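Local coordinates for protein L-cysteine S-thiosulfotransferase subunit SoxA (Paracoccus denitrificans, PDB 2C1D) that forms, with SoxX, a heme enzyme that joins thiosulfate to a cysteine of the sulfur carrier SoxYZ, passing the electrons to cytochrome c, at residues D5-E10 with D48-D53; T20-P25 with D33-G38; M59-R64 with M134-S139; L107-D112 with D240-E245. All blocks are in the same frame, centred on the assembly; numbering follows the deposited sequence.

Interactions 1 and 2 share the small antiparallel sheet near the N-terminus. Strand 7-9 of interaction 1 pairs with strand 16-22, whose far edge pairs with strand 35-36 in interaction 2, and Leu7 touches Thr20 between them. Interaction 3 lies within the first cytochrome c domain, about 19 Å from interaction 1 between centres, and Asp53 packs on Met59. Interaction 4 joins that domain to the second one. It touches interaction 3 where helix 110-122 meets helix 132-143. Along the chain, interaction 2 falls between the two segments of interaction 1, and interactions 3 and 4 follow with alternating segments. Together the contacts run from the N-terminal sheet through the first heme domain to the second.

Interaction 1. Residues D5-E10 with D48-D53; sequences DGLVIE and DLERDD
Asp5 and Arg51 reach for each other from opposite directions and meet in a salt bridge. Arg51 NH2 lies 2.9 Å from Asp5 OD1 and 3.1 Å from Asp5 OD2. Both oxygens stay near the plane of the guanidinium, at its edge, but the nitrogen sits above the carboxylate plane. The two flat groups are turned 37° apart. A bend at chi3 (131°) carries the arginine head toward Asp5, although its CB points away from segment 5-10. At another edge of the group, Arg51 NH1 bonds Asp48 OD2 at 2.8 Å, so one guanidinium holds two carboxylates. Asp5 OD1 also accepts the N-H of Gly6, from the same face as Arg51 NH2. A water takes N-H bonds from Arg51 NE and Val8 N and donates to Gly6 O.

Further along, the backbones form a single beta bridge between Glu10 and Asp52. Glu10 N donates to Arg51 O at 2.9 Å, and Asp53 N donates to Glu10 O at 3.1 Å with an N-H...O angle of 170°. Earlier in strand 7-9, Leu7 CD2 packs 3.8 Å from Glu50 OE1, the two side chains crossing at about a right angle. The other oxygen of Glu50 is paired with Arg263. Ile9 CG2 rests 3.4 Å from Asp53 OD1, while Asp53 OD2 bridges to Arg146.

The turn 48-51 precedes Asp52, a zinc ligand together with Asp55. Several acidic groups gather here. Arg51, with Arg47 on Asp5, probably offsets their mutual repulsion and favours the charged form of both Asp5 and Asp48.

Interaction 2. Residues T20-P25 with D33-G38; sequences TKTAPP and DTIYSG
Lys21 lays its extended chain beside the ring of Tyr36, both side chains pointing the same way from one face of an antiparallel sheet. Lys21 CD comes within 3.9 Å of Tyr36 CE2, and its approach to the ring is oblique. Thr34 adds a methyl to the cluster: CG2 sits 3.7 Å above the ring plane of Tyr36, offset toward the rim, and 3.6 Å from Lys21 CG.

Lys21 and Tyr36 form a non-hydrogen-bonded pair, and Thr22 and Ile35 the hydrogen-bonded pair next to it. Thr22 N donates to Ile35 O at 3.1 Å, and Ile35 N returns a bond to Thr22 O at 2.9 Å. Just past strand 35-36, Ser37 N reaches Thr20 O from above its carbonyl plane.

The other face carries Thr22 and Ile35, again side by side. Ile35 has CG1 between its backbone N and carbonyl carbon (chi1 54°), which brings CG1 to 3.7 Å from Thr22 CG2. Its CG2 branch meets Pro24 CB, and CD1 meets Pro25 CD, so the two prolines continue the apolar cover where the strands diverge.

Strand 35-36 is an outer strand of this sheet, and Gln199 bonds to Thr34 O and Tyr36 N. The chain then runs on to Gly38, which touches a heme c. At the other end of the contact, Pro24 CD lies 3.3 Å from Asp33 O.

Interaction 3. Residues M59-R64 with M134-S139; sequences MVFVDR and MKDMLS
Asp136 turns CG away from its carbonyl carbon (chi1 -58°), and Arg64 bends at chi2 and chi3, so that carboxylate and guanidinium meet across the two helices. Arg64 NH1 bonds Asp136 OD1 at 3.2 Å on the syn lone pair of that oxygen. Asp136 OD1 lies somewhat out of the guanidinium plane, and the two flat groups are 46° apart. OD2 also belongs to the salt bridge, but its modelled position is less certain. Lys68, further along helix 59-70, pairs with this oxygen too, so two basic side chains of one helix meet the carboxylate. Two positive groups near one buried acid would probably keep Asp136 ionised.

Phe61 completes the setting. Its CB lies 3.6 Å from Asp136 OD1, and its O lies 3.5 Å from Asp136 CB. Ring and carboxylate are not far from parallel, and the oxygen approaches the ring obliquely. Phe61 CD2 also stands 3.5 Å above one face of the Arg64 guanidinium, which helps to fix how that group is turned.

About one turn after Asp136, Ser139 CB meets Val62 CG2 at 4.0 Å. Ser139 OG is occupied within its own helix, bonding Lys135 O at 2.8 Å.

The helix axes pass 7.6 Å apart and cross at -95°, nearly perpendicular, within the first cytochrome c domain. Met137 of helix 132-143 lines the heme c pocket. Met215 of strand 214-216 covers Phe61 and Ser139, and Leu138 and Met134 pack against helix 110-122.

Interaction 4. Residues L107-D112 with D240-E245; sequences LMIMED and DFKALE. With ZN (zinc ion), chain K.
Asp112 OD2 is gripped by two donors, Lys242 NZ at 3.0 Å and Ile109 N at 3.1 Å, which arrive from opposite faces of the carboxylate plane. The first is a salt bridge between the two cytochrome c domains. The second is the side-chain half of a capping box: Ile109 is the N-cap of helix 110-122, and Asp112 in its first turn reaches back to the N-H of Ile109. Both bonds together set the rotation of the carboxylate. Lys242 reaches it with an extended chain, its NZ above the carboxylate plane. A water also links Asp112 OD1 and Lys242 NZ.

The stem of Lys242 is used as well. Ile109 crosses it at about a right angle, with CG2 3.9 Å from Lys242 CG. Leu107 CD2 lies 3.7 Å from Lys242 O, so strand 107-108 rests its leucine on the backbone of helix 239-251.

One turn on, Glu245 extends with CG anti to its backbone N (chi1 -174°) and passes Ile109 CG2. Its carboxylate faces that of Glu111, with Glu111 OE1 and Glu245 OE2 4.6 Å apart. Two waters bridge the acids and probably ease their repulsion; the nearness of the charges may raise the proton affinity of one of them. Gln219 of helix 218-223 covers Ile109 and Glu111.

The helix 239-251 also carries a metal ligand, pointing away from this interface. There Asp240 OD1 binds the zinc ion at 1.8 Å, and His164 NE2 is its other ligand from the chain.

Interaction 1. Residues D5-E10 with D48-D53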
loop_
_atom_site.group_PDB
_atom_site.type_symbol
_atom_site.label_atom_id
_atom_site.label_comp_id
_atom_site.label_asym_id
_atom_site.label_seq_id
_atom_site.Cartn_x
_atom_site.Cartn_y
_atom_site.Cartn_z
ATOM N N ASP A 5 -1.773 22.170 -5.115
ATOM C CA ASP A 5 -2.247 22.740 -3.831
ATOM C C ASP A 5 -1.063 22.914 -2.868
ATOM O O ASP A 5 0.037 22.434 -3.129
ATOM C CB ASP A 5 -3.339 21.852 -3.209
ATOM C CG ASP A 5 -4.297 22.607 -2.281
ATOM O OD1 ASP A 5 -4.007 23.731 -1.824
ATOM O OD2 ASP A 5 -5.385 22.120 -1.925
ATOM N N GLY A 6 -1.271 23.655 -1.783
ATOM C CA GLY A 6 -0.260 23.821 -0.751
ATOM C C GLY A 6 -0.857 23.591 0.626
ATOM O O GLY A 6 -2.032 23.882 0.846
ATOM N N LEU A 7 -0.049 23.063 1.543
ATOM C CA LEU A 7 -0.508 22.711 2.881
ATOM C C LEU A 7 0.232 23.505 3.962
ATOM O O LEU A 7 1.440 23.363 4.154
ATOM C CB LEU A 7 -0.370 21.190 3.123
ATOM C CG LEU A 7 -0.716 20.665 4.522
ATOM C CD1 LEU A 7 -2.090 21.149 5.000
ATOM C CD2 LEU A 7 -0.654 19.131 4.543
ATOM N N VAL A 8 -0.530 24.324 4.676
ATOM C CA VAL A 8 -0.059 25.099 5.807
ATOM C C VAL A 8 -1.103 24.839 6.880
ATOM O O VAL A 8 -2.272 25.163 6.713
ATOM C CB VAL A 8 0.019 26.603 5.471
ATOM C CG1 VAL A 8 0.551 27.390 6.645
ATOM C CG2 VAL A 8 0.928 26.830 4.260
ATOM N N ILE A 9 -0.692 24.210 7.962
ATOM C CA ILE A 9 -1.614 23.793 8.987
ATOM C C ILE A 9 -1.804 24.939 9.966
ATOM O O ILE A 9 -0.828 25.496 10.444
ATOM C CB ILE A 9 -1.090 22.520 9.705
ATOM C CG1 ILE A 9 -0.806 21.394 8.685
ATOM C CG2 ILE A 9 -2.101 22.062 10.743
ATOM C CD1 ILE A 9 -0.233 20.113 9.281
ATOM N N GLU A 10 -3.053 25.299 10.252
ATOM C CA GLU A 10 -3.347 26.181 11.383
ATOM C C GLU A 10 -3.241 25.416 12.687
ATOM O O GLU A 10 -3.885 24.405 12.859
ATOM C CB GLU A 10 -4.758 26.774 11.293
ATOM C CG GLU A 10 -4.992 27.656 10.089
ATOM C CD GLU A 10 -6.272 28.461 10.179
ATOM O OE1 GLU A 10 -6.435 29.304 9.291
ATOM O OE2 GLU A 10 -7.101 28.256 11.113
ATOM N N ASP A 48 -8.731 19.096 3.283
ATOM C CA ASP A 48 -9.095 20.145 4.244
ATOM C C ASP A 48 -9.010 19.646 5.687
ATOM O O ASP A 48 -8.708 20.422 6.587
ATOM C CB ASP A 48 -10.497 20.720 3.936
ATOM C CG ASP A 48 -10.477 21.741 2.785
ATOM O OD1 ASP A 48 -11.543 22.336 2.429
ATOM O OD2 ASP A 48 -9.446 22.063 2.168
ATOM N N LEU A 49 -9.258 18.355 5.905
ATOM C CA LEU A 49 -9.168 17.796 7.259
ATOM C C LEU A 49 -7.775 17.871 7.877
ATOM O O LEU A 49 -7.637 17.798 9.082
ATOM C CB LEU A 49 -9.627 16.355 7.274
ATOM C CG LEU A 49 -11.093 16.202 6.892
ATOM C CD1 LEU A 49 -11.404 14.747 6.845
ATOM C CD2 LEU A 49 -11.985 16.936 7.893
ATOM N N GLU A 50 -6.746 18.007 7.063
ATOM C CA GLU A 50 -5.381 18.079 7.596
ATOM C C GLU A 50 -4.909 19.525 7.760
ATOM O O GLU A 50 -3.853 19.762 8.376
ATOM C CB GLU A 50 -4.430 17.295 6.689
ATOM C CG GLU A 50 -3.073 17.049 7.297
ATOM C CD GLU A 50 -2.259 15.979 6.576
ATOM O OE1 GLU A 50 -1.016 16.032 6.696
ATOM O OE2 GLU A 50 -2.837 15.082 5.908
ATOM N N ARG A 51 -5.672 20.480 7.192
ATOM C CA ARG A 51 -5.269 21.897 7.127
ATOM C C ARG A 51 -5.307 22.633 8.440
ATOM O O ARG A 51 -4.717 23.704 8.541
ATOM C CB ARG A 51 -6.151 22.724 6.197
ATOM C CG ARG A 51 -6.070 22.318 4.796
ATOM C CD ARG A 51 -6.912 23.171 3.840
ATOM N NE ARG A 51 -5.965 23.483 2.806
ATOM C CZ ARG A 51 -5.940 23.021 1.595
ATOM N NH1 ARG A 51 -6.916 22.312 1.070
ATOM N NH2 ARG A 51 -4.913 23.375 0.861
ATOM N N ASP A 52 -6.047 22.116 9.410
ATOM C CA ASP A 52 -5.954 22.670 10.742
ATOM C C ASP A 52 -6.290 21.693 11.846
ATOM O O ASP A 52 -7.160 20.830 11.721
ATOM C CB ASP A 52 -6.811 23.911 10.867
ATOM C CG ASP A 52 -8.233 23.599 10.815
ATOM O OD1 ASP A 52 -8.719 23.323 9.700
ATOM O OD2 ASP A 52 -8.916 23.552 11.860
ATOM N N ASP A 53 -5.592 21.865 12.958
ATOM C CA ASP A 53 -5.661 20.930 14.056
ATOM C C ASP A 53 -7.033 20.810 14.662
ATOM O O ASP A 53 -7.372 19.748 15.173
ATOM C CB ASP A 53 -4.667 21.342 15.135
ATOM C CG ASP A 53 -3.214 21.135 14.697
ATOM O OD1 ASP A 53 -2.979 20.500 13.648
ATOM O OD2 ASP A 53 -2.258 21.588 15.340
HETATM O O HOH W 1 -3.240 24.912 3.540
#

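Interaction 2. Residues T20-P25 with D33-G38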
loop_
_atom_site.group_PDB
_atom_site.type_symbol
_atom_site.label_atom_id
_atom_site.label_comp_id
_atom_site.label_asym_id
_atom_site.label_seq_id
_atom_site.Cartn_x
_atom_site.Cartn_y
_atom_site.Cartn_z
ATOM N N THR A 20 4.962 19.259 0.785
ATOM C CA THR A 20 4.245 18.106 0.228
ATOM C C THR A 20 4.674 17.718 -1.197
ATOM O O THR A 20 4.115 16.781 -1.783
ATOM C CB THR A 20 2.747 18.403 0.202
ATOM O OG1 THR A 20 2.490 19.638 -0.493
ATOM C CG2 THR A 20 2.207 18.628 1.606
ATOM N N LYS A 21 5.623 18.464 -1.751
ATOM C CA LYS A 21 6.098 18.263 -3.122
ATOM C C LYS A 21 7.532 18.783 -3.164
ATOM O O LYS A 21 7.833 19.891 -2.699
ATOM C CB LYS A 21 5.175 18.986 -4.120
ATOM C CG LYS A 21 5.795 19.318 -5.487
ATOM C CD LYS A 21 4.841 20.175 -6.350
ATOM C CE LYS A 21 5.332 20.244 -7.826
ATOM N NZ LYS A 21 4.785 21.420 -8.568
ATOM N N THR A 22 8.438 17.957 -3.649
ATOM C CA THR A 22 9.846 18.303 -3.646
ATOM C C THR A 22 10.629 17.369 -4.564
ATOM O O THR A 22 10.079 16.372 -5.067
ATOM C CB THR A 22 10.395 18.299 -2.192
ATOM O OG1 THR A 22 11.686 18.910 -2.137
ATOM C CG2 THR A 22 10.616 16.883 -1.653
ATOM N N ALA A 23 11.890 17.704 -4.802
ATOM C CA ALA A 23 12.744 16.878 -5.643
ATOM C C ALA A 23 13.021 15.568 -4.918
ATOM O O ALA A 23 13.204 15.555 -3.707
ATOM C CB ALA A 23 14.065 17.602 -5.963
ATOM N N PRO A 24 13.102 14.460 -5.648
ATOM C CA PRO A 24 13.305 13.160 -5.011
ATOM C C PRO A 24 14.687 13.058 -4.424
ATOM O O PRO A 24 15.543 13.830 -4.835
ATOM C CB PRO A 24 13.155 12.157 -6.179
ATOM C CG PRO A 24 12.673 12.933 -7.321
ATOM C CD PRO A 24 13.036 14.352 -7.113
ATOM N N PRO A 25 14.930 12.115 -3.522
ATOM C CA PRO A 25 16.298 11.825 -3.083
ATOM C C PRO A 25 17.101 11.278 -4.270
ATOM O O PRO A 25 16.505 10.788 -5.217
ATOM C CB PRO A 25 16.100 10.766 -2.002
ATOM C CG PRO A 25 14.831 10.128 -2.345
ATOM C CD PRO A 25 13.959 11.214 -2.883
ATOM N N ASP A 33 10.243 12.579 -11.278
ATOM C CA ASP A 33 10.657 13.966 -11.446
ATOM C C ASP A 33 10.476 14.651 -10.093
ATOM O O ASP A 33 11.256 15.517 -9.690
ATOM C CB ASP A 33 9.780 14.657 -12.502
ATOM C CG ASP A 33 10.108 14.211 -13.935
ATOM O OD1 ASP A 33 9.296 14.506 -14.846
ATOM O OD2 ASP A 33 11.132 13.548 -14.237
ATOM N N THR A 34 9.435 14.216 -9.389
ATOM C CA THR A 34 8.996 14.848 -8.160
ATOM C C THR A 34 8.378 13.818 -7.197
ATOM O O THR A 34 7.631 12.939 -7.632
ATOM C CB THR A 34 7.946 15.890 -8.512
ATOM O OG1 THR A 34 8.484 16.816 -9.478
ATOM C CG2 THR A 34 7.602 16.743 -7.312
ATOM N N ILE A 35 8.709 13.928 -5.911
ATOM C CA ILE A 35 7.994 13.170 -4.883
ATOM C C ILE A 35 6.925 14.021 -4.233
ATOM O O ILE A 35 7.084 15.241 -4.125
ATOM C CB ILE A 35 8.941 12.576 -3.834
ATOM C CG1 ILE A 35 9.849 13.643 -3.214
ATOM C CG2 ILE A 35 9.733 11.418 -4.455
ATOM C CD1 ILE A 35 10.573 13.154 -1.979
ATOM N N TYR A 36 5.846 13.350 -3.813
ATOM C CA TYR A 36 4.636 13.980 -3.323
ATOM C C TYR A 36 4.144 13.239 -2.091
ATOM O O TYR A 36 4.182 12.012 -2.029
ATOM C CB TYR A 36 3.488 13.885 -4.343
ATOM C CG TYR A 36 3.696 14.624 -5.662
ATOM C CD1 TYR A 36 4.243 13.970 -6.761
ATOM C CD2 TYR A 36 3.313 15.948 -5.811
ATOM C CE1 TYR A 36 4.442 14.649 -7.998
ATOM C CE2 TYR A 36 3.495 16.630 -7.039
ATOM C CZ TYR A 36 4.063 15.975 -8.116
ATOM O OH TYR A 36 4.241 16.633 -9.316
ATOM N N SER A 37 3.627 13.989 -1.145
ATOM C CA SER A 37 2.802 13.414 -0.097
ATOM C C SER A 37 1.535 12.851 -0.718
ATOM O O SER A 37 1.043 13.379 -1.725
ATOM C CB SER A 37 2.404 14.512 0.882
ATOM O OG SER A 37 1.339 14.119 1.713
ATOM N N GLY A 38 1.012 11.800 -0.099
ATOM C CA GLY A 38 -0.314 11.276 -0.388
ATOM C C GLY A 38 -1.463 12.258 -0.265
ATOM O O GLY A 38 -2.509 12.055 -0.868
#

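Interaction 3. Residues M59-R64 with M134-S139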
loop_
_atom_site.group_PDB
_atom_site.type_symbol
_atom_site.label_atom_id
_atom_site.label_comp_id
_atom_site.label_asym_id
_atom_site.label_seq_id
_atom_site.Cartn_x
_atom_site.Cartn_y
_atom_site.Cartn_z
ATOM N N MET A 59 -6.018 14.387 15.956
ATOM C CA MET A 59 -5.558 15.114 17.159
ATOM C C MET A 59 -6.229 14.644 18.449
ATOM O O MET A 59 -5.739 14.868 19.570
ATOM C CB MET A 59 -5.724 16.628 16.970
ATOM C CG MET A 59 -4.891 17.192 15.815
ATOM S SD MET A 59 -3.084 17.042 16.078
ATOM C CE MET A 59 -2.895 18.263 17.288
ATOM N N VAL A 60 -7.355 13.975 18.304
ATOM C CA VAL A 60 -7.964 13.290 19.439
ATOM C C VAL A 60 -7.010 12.238 20.005
ATOM O O VAL A 60 -6.885 12.054 21.226
ATOM C CB VAL A 60 -9.280 12.617 18.987
ATOM C CG1 VAL A 60 -9.907 11.829 20.108
ATOM C CG2 VAL A 60 -10.239 13.698 18.452
ATOM N N PHE A 61 -6.340 11.532 19.108
ATOM C CA PHE A 61 -5.451 10.457 19.517
ATOM C C PHE A 61 -4.077 10.949 19.907
ATOM O O PHE A 61 -3.438 10.329 20.757
ATOM C CB PHE A 61 -5.476 9.358 18.454
ATOM C CG PHE A 61 -6.874 8.940 18.150
ATOM C CD1 PHE A 61 -7.553 9.435 17.030
ATOM C CD2 PHE A 61 -7.580 8.191 19.078
ATOM C CE1 PHE A 61 -8.909 9.092 16.804
ATOM C CE2 PHE A 61 -8.900 7.846 18.853
ATOM C CZ PHE A 61 -9.570 8.303 17.727
ATOM N N VAL A 62 -3.657 12.077 19.345
ATOM C CA VAL A 62 -2.483 12.794 19.880
ATOM C C VAL A 62 -2.733 13.186 21.340
ATOM O O VAL A 62 -1.879 12.945 22.178
ATOM C CB VAL A 62 -2.176 14.021 19.084
ATOM C CG1 VAL A 62 -1.101 14.897 19.765
ATOM C CG2 VAL A 62 -1.772 13.632 17.657
ATOM N N ASP A 63 -3.897 13.771 21.649
ATOM C CA ASP A 63 -4.197 14.201 23.034
ATOM C C ASP A 63 -4.289 13.022 24.021
ATOM O O ASP A 63 -3.825 13.091 25.154
ATOM C CB ASP A 63 -5.463 15.099 23.112
ATOM C CG ASP A 63 -5.584 15.843 24.468
ATOM O OD1 ASP A 63 -4.697 16.680 24.789
ATOM O OD2 ASP A 63 -6.521 15.651 25.293
ATOM N N ARG A 64 -4.869 11.927 23.586
ATOM C CA ARG A 64 -4.934 10.743 24.391
ATOM C C ARG A 64 -3.529 10.144 24.602
ATOM O O ARG A 64 -3.233 9.597 25.671
ATOM C CB ARG A 64 -5.813 9.743 23.687
ATOM C CG ARG A 64 -6.214 8.588 24.500
ATOM C CD ARG A 64 -6.314 7.365 23.660
ATOM N NE ARG A 64 -7.664 7.022 23.372
ATOM C CZ ARG A 64 -8.080 6.237 22.392
ATOM N NH1 ARG A 64 -7.268 5.661 21.500
ATOM N NH2 ARG A 64 -9.372 6.029 22.320
ATOM N N MET A 134 0.028 2.056 21.708
ATOM C CA MET A 134 1.103 2.257 20.737
ATOM C C MET A 134 0.799 3.294 19.660
ATOM O O MET A 134 1.625 4.192 19.420
ATOM C CB MET A 134 1.512 0.946 20.095
ATOM C CG MET A 134 2.818 1.017 19.314
ATOM S SD MET A 134 4.281 1.492 20.214
ATOM C CE MET A 134 4.764 -0.124 20.909
ATOM N N LYS A 135 -0.372 3.212 19.043
ATOM C CA LYS A 135 -0.739 4.166 17.979
ATOM C C LYS A 135 -0.869 5.595 18.531
ATOM O O LYS A 135 -0.401 6.551 17.921
ATOM C CB LYS A 135 -2.025 3.720 17.281
ATOM C CG LYS A 135 -1.877 2.345 16.652
ATOM C CD LYS A 135 -3.040 1.950 15.730
ATOM C CE LYS A 135 -4.415 2.002 16.396
ATOM N NZ LYS A 135 -5.429 1.320 15.489
ATOM N N ASP A 136 -1.450 5.744 19.718
ATOM C CA ASP A 136 -1.533 7.061 20.326
ATOM C C ASP A 136 -0.138 7.597 20.656
ATOM O O ASP A 136 0.123 8.789 20.486
ATOM C CB ASP A 136 -2.335 7.082 21.630
ATOM C CG ASP A 136 -3.777 6.594 21.485
ATOM O OD1 ASP A 136 -4.359 6.502 20.366
ATOM O OD2 ASP A 136 -4.380 6.204 22.511
ATOM N N MET A 137 0.729 6.741 21.195
ATOM C CA MET A 137 2.059 7.199 21.581
ATOM C C MET A 137 2.868 7.610 20.348
ATOM O O MET A 137 3.514 8.649 20.354
ATOM C CB MET A 137 2.809 6.152 22.397
ATOM C CG MET A 137 4.000 6.747 23.174
ATOM S SD MET A 137 3.550 8.064 24.307
ATOM C CE MET A 137 2.669 7.070 25.562
ATOM N N LEU A 138 2.806 6.809 19.281
ATOM C CA LEU A 138 3.495 7.173 18.028
ATOM C C LEU A 138 2.954 8.468 17.464
ATOM O O LEU A 138 3.696 9.247 16.883
ATOM C CB LEU A 138 3.325 6.115 16.956
ATOM C CG LEU A 138 3.890 4.713 17.145
ATOM C CD1 LEU A 138 4.249 4.076 15.820
ATOM C CD2 LEU A 138 5.044 4.648 18.101
ATOM N N SER A 139 1.656 8.682 17.619
ATOM C CA SER A 139 1.010 9.917 17.155
ATOM C C SER A 139 1.605 11.120 17.867
ATOM O O SER A 139 2.044 12.084 17.225
ATOM C CB SER A 139 -0.516 9.833 17.381
ATOM O OG SER A 139 -1.092 8.848 16.518
#

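Interaction 4. Residues L107-D112 with D240-E245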
loop_
_atom_site.group_PDB
_atom_site.type_symbol
_atom_site.label_atom_id
_atom_site.label_comp_id
_atom_site.label_asym_id
_atom_site.label_seq_id
_atom_site.Cartn_x
_atom_site.Cartn_y
_atom_site.Cartn_z
ATOM N N LEU A 107 18.614 -1.922 14.126
ATOM C CA LEU A 107 17.542 -1.195 13.434
ATOM C C LEU A 107 16.333 -1.026 14.370
ATOM O O LEU A 107 15.822 -1.997 14.920
ATOM C CB LEU A 107 17.092 -1.889 12.157
ATOM C CG LEU A 107 16.060 -1.112 11.308
ATOM C CD1 LEU A 107 16.635 0.220 10.876
ATOM C CD2 LEU A 107 15.614 -1.904 10.068
ATOM N N MET A 108 15.866 0.212 14.519
ATOM C CA MET A 108 14.717 0.509 15.349
ATOM C C MET A 108 13.661 1.235 14.521
ATOM O O MET A 108 13.989 2.165 13.806
ATOM C CB MET A 108 15.130 1.388 16.533
ATOM C CG MET A 108 16.261 0.820 17.380
ATOM S SD MET A 108 15.707 -0.509 18.404
ATOM C CE MET A 108 14.987 0.302 19.837
ATOM N N ILE A 109 12.420 0.754 14.589
ATOM C CA ILE A 109 11.253 1.557 14.254
ATOM C C ILE A 109 10.783 2.126 15.570
ATOM O O ILE A 109 11.252 1.714 16.624
ATOM C CB ILE A 109 10.133 0.742 13.540
ATOM C CG1 ILE A 109 9.580 -0.386 14.424
ATOM C CG2 ILE A 109 10.674 0.186 12.248
ATOM C CD1 ILE A 109 8.498 -1.236 13.783
ATOM N N MET A 110 9.860 3.067 15.515
ATOM C CA MET A 110 9.497 3.828 16.685
ATOM C C MET A 110 8.908 2.919 17.727
ATOM O O MET A 110 9.163 3.093 18.922
ATOM C CB MET A 110 8.520 4.944 16.330
ATOM C CG MET A 110 8.332 5.983 17.457
ATOM S SD MET A 110 9.829 6.947 17.736
ATOM C CE MET A 110 9.760 7.984 16.345
ATOM N N GLU A 111 8.134 1.936 17.265
ATOM C CA GLU A 111 7.511 0.939 18.113
ATOM C C GLU A 111 8.563 0.224 18.986
ATOM O O GLU A 111 8.289 -0.112 20.133
ATOM C CB GLU A 111 6.761 -0.098 17.260
ATOM C CG GLU A 111 5.492 0.399 16.590
ATOM C CD GLU A 111 5.704 0.962 15.198
ATOM O OE1 GLU A 111 6.786 1.541 14.920
ATOM O OE2 GLU A 111 4.768 0.862 14.382
ATOM N N ASP A 112 9.755 -0.013 18.442
ATOM C CA ASP A 112 10.807 -0.647 19.231
ATOM C C ASP A 112 11.306 0.263 20.349
ATOM O O ASP A 112 11.580 -0.222 21.416
ATOM C CB ASP A 112 11.998 -1.049 18.384
ATOM C CG ASP A 112 11.649 -2.043 17.314
ATOM O OD1 ASP A 112 10.922 -3.037 17.594
ATOM O OD2 ASP A 112 12.106 -1.905 16.161
ATOM N N ASP A 240 11.658 -7.947 8.428
ATOM C CA ASP A 240 11.499 -7.587 7.016
ATOM C C ASP A 240 10.647 -6.297 6.853
ATOM O O ASP A 240 10.928 -5.465 5.990
ATOM C CB ASP A 240 10.896 -8.752 6.238
ATOM C CG ASP A 240 11.958 -9.692 5.579
ATOM O OD1 ASP A 240 13.055 -10.087 6.092
ATOM O OD2 ASP A 240 11.770 -10.242 4.539
ATOM N N PHE A 241 9.618 -6.126 7.681
ATOM C CA PHE A 241 8.784 -4.907 7.610
ATOM C C PHE A 241 9.470 -3.705 8.277
ATOM O O PHE A 241 9.152 -2.560 7.953
ATOM C CB PHE A 241 7.378 -5.141 8.177
ATOM C CG PHE A 241 6.340 -5.594 7.155
ATOM C CD1 PHE A 241 5.049 -5.835 7.568
ATOM C CD2 PHE A 241 6.649 -5.798 5.792
ATOM C CE1 PHE A 241 4.079 -6.247 6.682
ATOM C CE2 PHE A 241 5.666 -6.220 4.896
ATOM C CZ PHE A 241 4.401 -6.426 5.326
ATOM N N LYS A 242 10.401 -3.953 9.203
ATOM C CA LYS A 242 11.240 -2.877 9.749
ATOM C C LYS A 242 12.165 -2.382 8.658
ATOM O O LYS A 242 12.325 -1.170 8.455
ATOM C CB LYS A 242 12.097 -3.364 10.912
ATOM C CG LYS A 242 11.378 -3.665 12.184
ATOM C CD LYS A 242 12.388 -3.801 13.295
ATOM C CE LYS A 242 11.865 -4.603 14.464
ATOM N NZ LYS A 242 13.012 -4.656 15.492
ATOM N N ALA A 243 12.750 -3.317 7.916
ATOM C CA ALA A 243 13.556 -2.963 6.752
ATOM C C ALA A 243 12.763 -2.232 5.667
ATOM O O ALA A 243 13.233 -1.252 5.103
ATOM C CB ALA A 243 14.250 -4.198 6.165
ATOM N N LEU A 244 11.548 -2.679 5.400
ATOM C CA LEU A 244 10.671 -2.024 4.449
ATOM C C LEU A 244 10.342 -0.607 4.925
ATOM O O LEU A 244 10.323 0.301 4.129
ATOM C CB LEU A 244 9.367 -2.835 4.289
ATOM C CG LEU A 244 8.350 -2.365 3.268
ATOM C CD1 LEU A 244 8.966 -2.254 1.865
ATOM C CD2 LEU A 244 7.127 -3.314 3.257
ATOM N N GLU A 245 10.063 -0.433 6.216
ATOM C CA GLU A 245 9.754 0.901 6.743
ATOM C C GLU A 245 10.937 1.864 6.569
ATOM O O GLU A 245 10.748 3.053 6.273
ATOM C CB GLU A 245 9.281 0.870 8.224
ATOM C CG GLU A 245 8.819 2.241 8.704
ATOM C CD GLU A 245 8.133 2.262 10.062
ATOM O OE1 GLU A 245 8.307 3.262 10.806
ATOM O OE2 GLU A 245 7.406 1.316 10.387
HETATM ZN ZN ZN K . 14.218 -10.990 5.073
HETATM O O HOH W 2 10.031 4.320 12.784
HETATM O O HOH W 3 4.989 1.826 11.791
HETATM O O HOH W 4 6.927 3.773 13.285
HETATM O O HOH W 5 11.865 -5.720 17.524
#